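Local structure of alginate lyase (Bacteroides ovatus, 3NNB) at residues G102-S105 / K106-T110; F130-W134 / F135-K139; Q229-A232 / Y233-T237. The protein probably cleaves the polysaccharide alginate by beta-elimination. One frame throughout, in Å; residues are numbered along the deposited sequence.

Contact 1 of 3, residues G102-S105 / K106-T110; sequences GDMS and KAVTT
Lys106 folds back over the carbonyl of Gly102, one helical turn earlier. The backbone bond runs from Lys106 N to Gly102 O at 2.9 Å. CB and CG of Lys106 lie against the same oxygen, with CG 3.2 Å from Gly102 O. CG stands beside the backbone N (chi1 -70°). Lys106 CD is 3.9 Å from Gly102 O. The chain then bends at chi3 (-90°), which brings CE back to 3.4 Å from Gly102 O. The tip reaches Asp103 through water: water 1 donates to Asp103 OD1 and accepts a weak bond from Lys106 NZ at 3.4 Å. Asp103 OD1 and Lys106 NZ themselves stay 4.8 Å apart. On the buried side, SE of Met104, present as selenomethionine, lies alongside CG2 of Val108 at 3.9 Å. Ser105 OG and Thr109 OG1 share water 2, and Ser105 OG also bonds to Ser170 OG. Thr110 OG1 adds a second bond to Lys106 O, from the face opposite to Thr110 N, and also bonds Arg374. The helix is therefore amphipathic here. Its exposed side has an indirect, probably modest attraction of opposite charges, while its buried hydroxyls are satisfied by backbone, water and neighbouring side chains.

Contact 2 of 3, residues F130-W134 / F135-K139; sequences FLNVW and FLDAK
Asn132 O takes two backbone bonds in the C-terminal part of helix 121-136. Leu136 N donates to Asn132 O at 3.0 Å. Asp137 N donates to Asn132 O at 2.8 Å. The two N-H groups come from opposite faces of the carbonyl plane. The bond from Asp137 N spans five residues, which fits the wider, pi-type turn at 132-134. An ordinary i to i+4 bond, Phe135 N to Leu131 O at 2.9 Å, precedes it. The C=O...N angle at Asn132 O is only 129° for Leu136 N, which approaches from well off the carbonyl direction. Val133 O is satisfied by Thr140 OG1 in the following loop. The carboxylate of Asp137 folds back beside the Asn132 backbone. Its OD1 lies 3.6 Å from Asn132 CB, and its OD2 touches CG2 of Val133.

The apolar side is built round the Phe135 ring. Trp134 CD1 sits over the centre of one face of Phe135, 3.4 Å above the plane. Trp134 and Phe135 form an edge-to-face pair, with ring planes at 67°. Trp134 CG is anti to the backbone N (chi1 -169°) and Phe135 CG lies beside its own N, which brings neighbouring rings together. Leu131 CD2 packs on Phe135 CE2 at 3.7 Å. With an alanine here instead of Phe135, the indole edge of Trp134 and the Leu131 methyl are likely to lose the ring they pack on, opening a gap between them.

Outward, Phe135 meets Trp198 of helix 189-208 edge-to-face and touches Met174 of helix 171-180. Trp134 packs on Leu101 of helix 98-118, and its backbone bonds to Met142 in the loop beyond.

Contact 3 of 3, residues Q229-A232 / Y233-T237; sequences QLTA and YALYT
Tyr233 OH donates to Gln229 OE1 at 2.7 Å, across one turn of helix 221-236. The bond lies in the carbonyl plane and uses a lone pair of the amide oxygen, with a C=O...O angle of 129°. The other end of the amide is held too: Gln229 NE2 bonds to Met165 O. Both ends are thus gripped, which should fix the rotation of the amide. The backbone repeats the pairing, as Tyr233 N donates to Gln229 O at 2.9 Å. Three more bonds of the same spacing follow, from Ala234 N to Leu230 O, Leu235 N to Thr231 O and Tyr236 N to Ala232 O.

The side chains of Gln229 and Tyr233 run side by side, with amide and ring planes 87° apart. Tyr233 CG is placed beside its backbone N (chi1 -53°), and this lays the ring back over the preceding turn. Gln229 O stands 3.1 Å above one face of the Tyr233 ring, offset toward the rim. Gln229 CB is 3.7 Å from Tyr233 CE2. Ala232 CB comes within 4.1 Å of Tyr233 CD1. Further out, the Tyr233 ring meets Phe199 of helix 189-208 and touches Phe171 and Ile175 of helix 171-180. On other sides of the helix, Thr231 packs on Met288 and Ile291 of helix 274-293, and Leu230 on Thr246 of helix 240-258.

A buried helix packed among other helices is consistent with the alpha/alpha barrel of helical hairpins expected for the six-hairpin clan of this lyase family.

Overall arrangement
Contacts 1 and 2 belong to successive helices, 98-118 and 121-136, and touch directly. Ala107 and Val108 pack on Phe130, while Met104 reaches Trp134 and Phe135. Contact 3 lies on helix 221-236 and touches neither; its nearest atoms are about 8 Å from contact 1 and about 7 Å from contact 2. Helix 171-180 packs against all three. Contacts 1 and 3 are mainly buried, their centres about 12 and 13 Å from the centre of the chain. Contact 2 is partly buried, its centre about 21 Å from it. Contact 1 has a solvent-facing, water-bridged pair of charges, contact 2 aromatic packing and a doubly accepted carbonyl, contact 3 a direct bond between buried polar side chains.

Contact 1 of 3, residues G102-S105 / K106-T110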
loop_
_atom_site.group_PDB
_atom_site.type_symbol
_atom_site.label_atom_id
_atom_site.label_comp_id
_atom_site.label_asym_id
_atom_site.label_seq_id
_atom_site.Cartn_x
_atom_site.Cartn_y
_atom_site.Cartn_z
ATOM N N GLY A 102 -5.492 -9.404 -1.873
ATOM C CA GLY A 102 -6.095 -8.082 -1.943
ATOM C C GLY A 102 -7.461 -8.045 -1.273
ATOM O O GLY A 102 -7.781 -7.102 -0.548
ATOM N N ASP A 103 -8.297 -9.030 -1.586
ATOM C CA ASP A 103 -9.662 -9.069 -1.035
ATOM C C ASP A 103 -9.594 -9.159 0.489
ATOM O O ASP A 103 -10.370 -8.505 1.194
ATOM C CB ASP A 103 -10.438 -10.286 -1.530
ATOM C CG ASP A 103 -10.915 -10.143 -2.965
ATOM O OD1 ASP A 103 -10.917 -9.034 -3.516
ATOM O OD2 ASP A 103 -11.270 -11.200 -3.505
HETATM N N MSE A 104 -8.691 -10.013 0.985
HETATM C CA MSE A 104 -8.506 -10.214 2.429
HETATM C C MSE A 104 -8.042 -8.933 3.100
HETATM O O MSE A 104 -8.621 -8.472 4.082
HETATM C CB MSE A 104 -7.520 -11.373 2.668
HETATM C CG MSE A 104 -7.232 -11.742 4.164
HETATM SE SE MSE A 104 -6.038 -10.513 5.053
HETATM C CE MSE A 104 -4.489 -10.721 3.911
ATOM N N SER A 105 -6.991 -8.337 2.551
ATOM C CA SER A 105 -6.417 -7.131 3.127
ATOM C C SER A 105 -7.425 -5.972 3.160
ATOM O O SER A 105 -7.572 -5.238 4.159
ATOM C CB SER A 105 -5.171 -6.754 2.316
ATOM O OG SER A 105 -4.637 -5.537 2.765
ATOM N N LYS A 106 -8.128 -5.792 2.055
ATOM C CA LYS A 106 -9.167 -4.769 1.975
ATOM C C LYS A 106 -10.277 -5.023 2.976
ATOM O O LYS A 106 -10.772 -4.100 3.619
ATOM C CB LYS A 106 -9.728 -4.664 0.573
ATOM C CG LYS A 106 -8.748 -4.070 -0.383
ATOM C CD LYS A 106 -9.404 -3.825 -1.757
ATOM C CE LYS A 106 -9.279 -4.984 -2.693
ATOM N NZ LYS A 106 -9.439 -4.504 -4.104
ATOM N N ALA A 107 -10.674 -6.278 3.110
ATOM C CA ALA A 107 -11.755 -6.643 4.056
ATOM C C ALA A 107 -11.363 -6.383 5.505
ATOM O O ALA A 107 -12.145 -5.854 6.286
ATOM C CB ALA A 107 -12.175 -8.133 3.857
ATOM N N VAL A 108 -10.148 -6.738 5.876
ATOM C CA VAL A 108 -9.698 -6.548 7.244
ATOM C C VAL A 108 -9.606 -5.066 7.546
ATOM O O VAL A 108 -9.981 -4.630 8.639
ATOM C CB VAL A 108 -8.353 -7.259 7.479
ATOM C CG1 VAL A 108 -7.713 -6.784 8.772
ATOM C CG2 VAL A 108 -8.582 -8.831 7.474
ATOM N N THR A 109 -9.116 -4.298 6.565
ATOM C CA THR A 109 -9.020 -2.835 6.697
ATOM C C THR A 109 -10.422 -2.208 6.855
ATOM O O THR A 109 -10.662 -1.413 7.785
ATOM C CB THR A 109 -8.180 -2.218 5.569
ATOM O OG1 THR A 109 -6.819 -2.666 5.733
ATOM C CG2 THR A 109 -8.216 -0.696 5.597
ATOM N N THR A 110 -11.348 -2.567 5.974
ATOM C CA THR A 110 -12.729 -2.114 6.049
ATOM C C THR A 110 -13.348 -2.441 7.423
ATOM O O THR A 110 -13.997 -1.581 8.069
ATOM C CB THR A 110 -13.572 -2.774 4.928
ATOM O OG1 THR A 110 -13.072 -2.347 3.651
ATOM C CG2 THR A 110 -15.053 -2.447 5.039
HETATM O O HOH W 1 -8.916 -7.744 -4.840
HETATM O O HOH W 2 -5.199 -2.908 3.596
#

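Contact 2 of 3, residues F130-W134 / F135-K139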
loop_
_atom_site.group_PDB
_atom_site.type_symbol
_atom_site.label_atom_id
_atom_site.label_comp_id
_atom_site.label_asym_id
_atom_site.label_seq_id
_atom_site.Cartn_x
_atom_site.Cartn_y
_atom_site.Cartn_z
ATOM N N PHE A 130 -11.149 -13.568 8.923
ATOM C CA PHE A 130 -10.249 -13.405 7.776
ATOM C C PHE A 130 -8.787 -13.623 8.164
ATOM O O PHE A 130 -8.061 -14.277 7.464
ATOM C CB PHE A 130 -10.337 -11.994 7.188
ATOM C CG PHE A 130 -11.493 -11.781 6.228
ATOM C CD1 PHE A 130 -11.332 -12.118 4.879
ATOM C CD2 PHE A 130 -12.689 -11.141 6.621
ATOM C CE1 PHE A 130 -12.344 -11.903 3.974
ATOM C CE2 PHE A 130 -13.716 -10.928 5.712
ATOM C CZ PHE A 130 -13.549 -11.330 4.390
ATOM N N LEU A 131 -8.353 -13.009 9.256
ATOM C CA LEU A 131 -6.944 -13.106 9.672
ATOM C C LEU A 131 -6.555 -14.541 10.081
ATOM O O LEU A 131 -5.442 -14.991 9.788
ATOM C CB LEU A 131 -6.697 -12.184 10.831
ATOM C CG LEU A 131 -6.710 -10.699 10.533
ATOM C CD1 LEU A 131 -6.655 -9.848 11.853
ATOM C CD2 LEU A 131 -5.609 -10.242 9.502
ATOM N N ASN A 132 -7.444 -15.225 10.808
ATOM C CA ASN A 132 -7.214 -16.643 11.161
ATOM C C ASN A 132 -7.017 -17.481 9.909
ATOM O O ASN A 132 -6.034 -18.236 9.781
ATOM C CB ASN A 132 -8.404 -17.244 11.959
ATOM C CG ASN A 132 -8.425 -16.807 13.402
ATOM O OD1 ASN A 132 -7.392 -16.532 13.980
ATOM N ND2 ASN A 132 -9.603 -16.819 14.012
ATOM N N VAL A 133 -7.940 -17.327 8.976
ATOM C CA VAL A 133 -7.916 -18.142 7.761
ATOM C C VAL A 133 -6.653 -17.833 6.949
ATOM O O VAL A 133 -5.969 -18.735 6.468
ATOM C CB VAL A 133 -9.178 -17.966 6.932
ATOM C CG1 VAL A 133 -9.025 -18.675 5.574
ATOM C CG2 VAL A 133 -10.397 -18.516 7.729
ATOM N N TRP A 134 -6.325 -16.562 6.820
ATOM C CA TRP A 134 -5.192 -16.180 5.965
ATOM C C TRP A 134 -3.816 -16.444 6.559
ATOM O O TRP A 134 -2.902 -16.863 5.841
ATOM C CB TRP A 134 -5.282 -14.700 5.533
ATOM C CG TRP A 134 -4.283 -14.376 4.468
ATOM C CD1 TRP A 134 -2.995 -13.981 4.631
ATOM C CD2 TRP A 134 -4.470 -14.569 3.060
ATOM N NE1 TRP A 134 -2.371 -13.866 3.399
ATOM C CE2 TRP A 134 -3.246 -14.257 2.430
ATOM C CE3 TRP A 134 -5.561 -14.968 2.272
ATOM C CZ2 TRP A 134 -3.080 -14.313 1.041
ATOM C CZ3 TRP A 134 -5.409 -15.006 0.898
ATOM C CH2 TRP A 134 -4.165 -14.718 0.295
ATOM N N PHE A 135 -3.655 -16.149 7.844
ATOM C CA PHE A 135 -2.380 -16.129 8.531
ATOM C C PHE A 135 -2.090 -17.211 9.579
ATOM O O PHE A 135 -0.910 -17.506 9.811
ATOM C CB PHE A 135 -2.184 -14.797 9.253
ATOM C CG PHE A 135 -2.052 -13.605 8.346
ATOM C CD1 PHE A 135 -0.835 -13.296 7.718
ATOM C CD2 PHE A 135 -3.145 -12.761 8.118
ATOM C CE1 PHE A 135 -0.714 -12.209 6.890
ATOM C CE2 PHE A 135 -3.026 -11.678 7.245
ATOM C CZ PHE A 135 -1.792 -11.386 6.663
ATOM N N LEU A 136 -3.105 -17.681 10.312
ATOM C CA LEU A 136 -2.884 -18.424 11.572
ATOM C C LEU A 136 -3.318 -19.875 11.542
ATOM O O LEU A 136 -2.685 -20.701 12.223
ATOM C CB LEU A 136 -3.544 -17.720 12.763
ATOM C CG LEU A 136 -3.197 -16.222 12.894
ATOM C CD1 LEU A 136 -3.987 -15.593 14.080
ATOM C CD2 LEU A 136 -1.688 -16.032 13.059
ATOM N N ASP A 137 -4.367 -20.201 10.793
ATOM C CA ASP A 137 -4.919 -21.558 10.802
ATOM C C ASP A 137 -3.946 -22.471 10.035
ATOM O O ASP A 137 -3.555 -22.178 8.890
ATOM C CB ASP A 137 -6.271 -21.606 10.093
ATOM C CG ASP A 137 -7.422 -20.933 10.863
ATOM O OD1 ASP A 137 -7.268 -20.659 12.070
ATOM O OD2 ASP A 137 -8.483 -20.679 10.192
ATOM N N ALA A 138 -3.589 -23.604 10.638
ATOM C CA ALA A 138 -2.626 -24.520 10.018
ATOM C C ALA A 138 -3.063 -24.999 8.655
ATOM O O ALA A 138 -2.215 -25.180 7.769
ATOM C CB ALA A 138 -2.364 -25.776 10.955
ATOM N N LYS A 139 -4.359 -25.234 8.473
ATOM C CA LYS A 139 -4.857 -25.816 7.239
ATOM C C LYS A 139 -4.751 -24.863 6.061
ATOM O O LYS A 139 -4.744 -25.306 4.916
ATOM C CB LYS A 139 -6.312 -26.300 7.397
ATOM C CG LYS A 139 -6.426 -27.593 8.236
ATOM C CD LYS A 139 -7.871 -28.117 8.218
ATOM C CE LYS A 139 -8.196 -29.011 9.420
ATOM N NZ LYS A 139 -9.663 -29.393 9.437
#

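Contact 3 of 3, residues Q229-A232 / Y233-T237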
loop_
_atom_site.group_PDB
_atom_site.type_symbol
_atom_site.label_atom_id
_atom_site.label_comp_id
_atom_site.label_asym_id
_atom_site.label_seq_id
_atom_site.Cartn_x
_atom_site.Cartn_y
_atom_site.Cartn_z
ATOM N N GLN A 229 7.670 -0.534 3.801
ATOM C CA GLN A 229 7.107 -1.762 4.340
ATOM C C GLN A 229 8.017 -2.272 5.455
ATOM O O GLN A 229 7.540 -2.621 6.519
ATOM C CB GLN A 229 7.035 -2.831 3.234
ATOM C CG GLN A 229 6.083 -2.529 2.095
ATOM C CD GLN A 229 5.762 -3.788 1.295
ATOM O OE1 GLN A 229 5.072 -4.686 1.799
ATOM N NE2 GLN A 229 6.226 -3.848 0.026
ATOM N N LEU A 230 9.336 -2.285 5.232
ATOM C CA LEU A 230 10.250 -2.761 6.291
ATOM C C LEU A 230 10.043 -1.944 7.585
ATOM O O LEU A 230 9.976 -2.488 8.703
ATOM C CB LEU A 230 11.703 -2.700 5.826
ATOM C CG LEU A 230 12.720 -3.330 6.795
ATOM C CD1 LEU A 230 12.576 -4.859 6.792
ATOM C CD2 LEU A 230 14.155 -2.889 6.380
ATOM N N THR A 231 9.895 -0.635 7.417
ATOM C CA THR A 231 9.745 0.288 8.558
ATOM C C THR A 231 8.448 -0.013 9.305
ATOM O O THR A 231 8.442 -0.166 10.526
ATOM C CB THR A 231 9.817 1.718 8.107
ATOM O OG1 THR A 231 11.086 1.955 7.487
ATOM C CG2 THR A 231 9.682 2.690 9.315
ATOM N N ALA A 232 7.340 -0.103 8.562
ATOM C CA ALA A 232 6.054 -0.366 9.184
ATOM C C ALA A 232 6.040 -1.733 9.897
ATOM O O ALA A 232 5.487 -1.849 11.007
ATOM C CB ALA A 232 4.952 -0.352 8.122
ATOM N N TYR A 233 6.599 -2.770 9.262
ATOM C CA TYR A 233 6.544 -4.130 9.847
ATOM C C TYR A 233 7.487 -4.200 11.049
ATOM O O TYR A 233 7.162 -4.840 12.051
ATOM C CB TYR A 233 6.841 -5.219 8.827
ATOM C CG TYR A 233 5.964 -5.110 7.595
ATOM C CD1 TYR A 233 4.768 -4.458 7.629
ATOM C CD2 TYR A 233 6.381 -5.629 6.361
ATOM C CE1 TYR A 233 3.985 -4.307 6.455
ATOM C CE2 TYR A 233 5.620 -5.532 5.247
ATOM C CZ TYR A 233 4.428 -4.839 5.267
ATOM O OH TYR A 233 3.701 -4.649 4.105
ATOM N N ALA A 234 8.612 -3.490 10.965
ATOM C CA ALA A 234 9.529 -3.399 12.109
ATOM C C ALA A 234 8.808 -2.785 13.309
ATOM O O ALA A 234 8.903 -3.301 14.429
ATOM C CB ALA A 234 10.808 -2.567 11.725
ATOM N N LEU A 235 8.060 -1.695 13.092
ATOM C CA LEU A 235 7.373 -1.018 14.204
ATOM C C LEU A 235 6.303 -1.933 14.774
ATOM O O LEU A 235 6.181 -2.035 16.002
ATOM C CB LEU A 235 6.737 0.312 13.783
ATOM C CG LEU A 235 7.760 1.416 13.554
ATOM C CD1 LEU A 235 7.120 2.621 12.846
ATOM C CD2 LEU A 235 8.332 1.861 14.928
ATOM N N TYR A 236 5.551 -2.626 13.915
ATOM C CA TYR A 236 4.468 -3.487 14.406
ATOM C C TYR A 236 4.998 -4.630 15.303
ATOM O O TYR A 236 4.335 -5.037 16.251
ATOM C CB TYR A 236 3.661 -4.079 13.250
ATOM C CG TYR A 236 2.467 -4.880 13.685
ATOM C CD1 TYR A 236 1.451 -4.294 14.455
ATOM C CD2 TYR A 236 2.338 -6.214 13.341
ATOM C CE1 TYR A 236 0.334 -5.037 14.879
ATOM C CE2 TYR A 236 1.257 -6.965 13.810
ATOM C CZ TYR A 236 0.254 -6.364 14.545
ATOM O OH TYR A 236 -0.888 -7.074 14.970
ATOM N N THR A 237 6.172 -5.124 14.982
ATOM C CA THR A 237 6.807 -6.231 15.703
ATOM C C THR A 237 7.726 -5.773 16.854
ATOM O O THR A 237 8.392 -6.583 17.441
ATOM C CB THR A 237 7.592 -7.124 14.740
ATOM O OG1 THR A 237 8.668 -6.390 14.118
ATOM C CG2 THR A 237 6.682 -7.684 13.650
#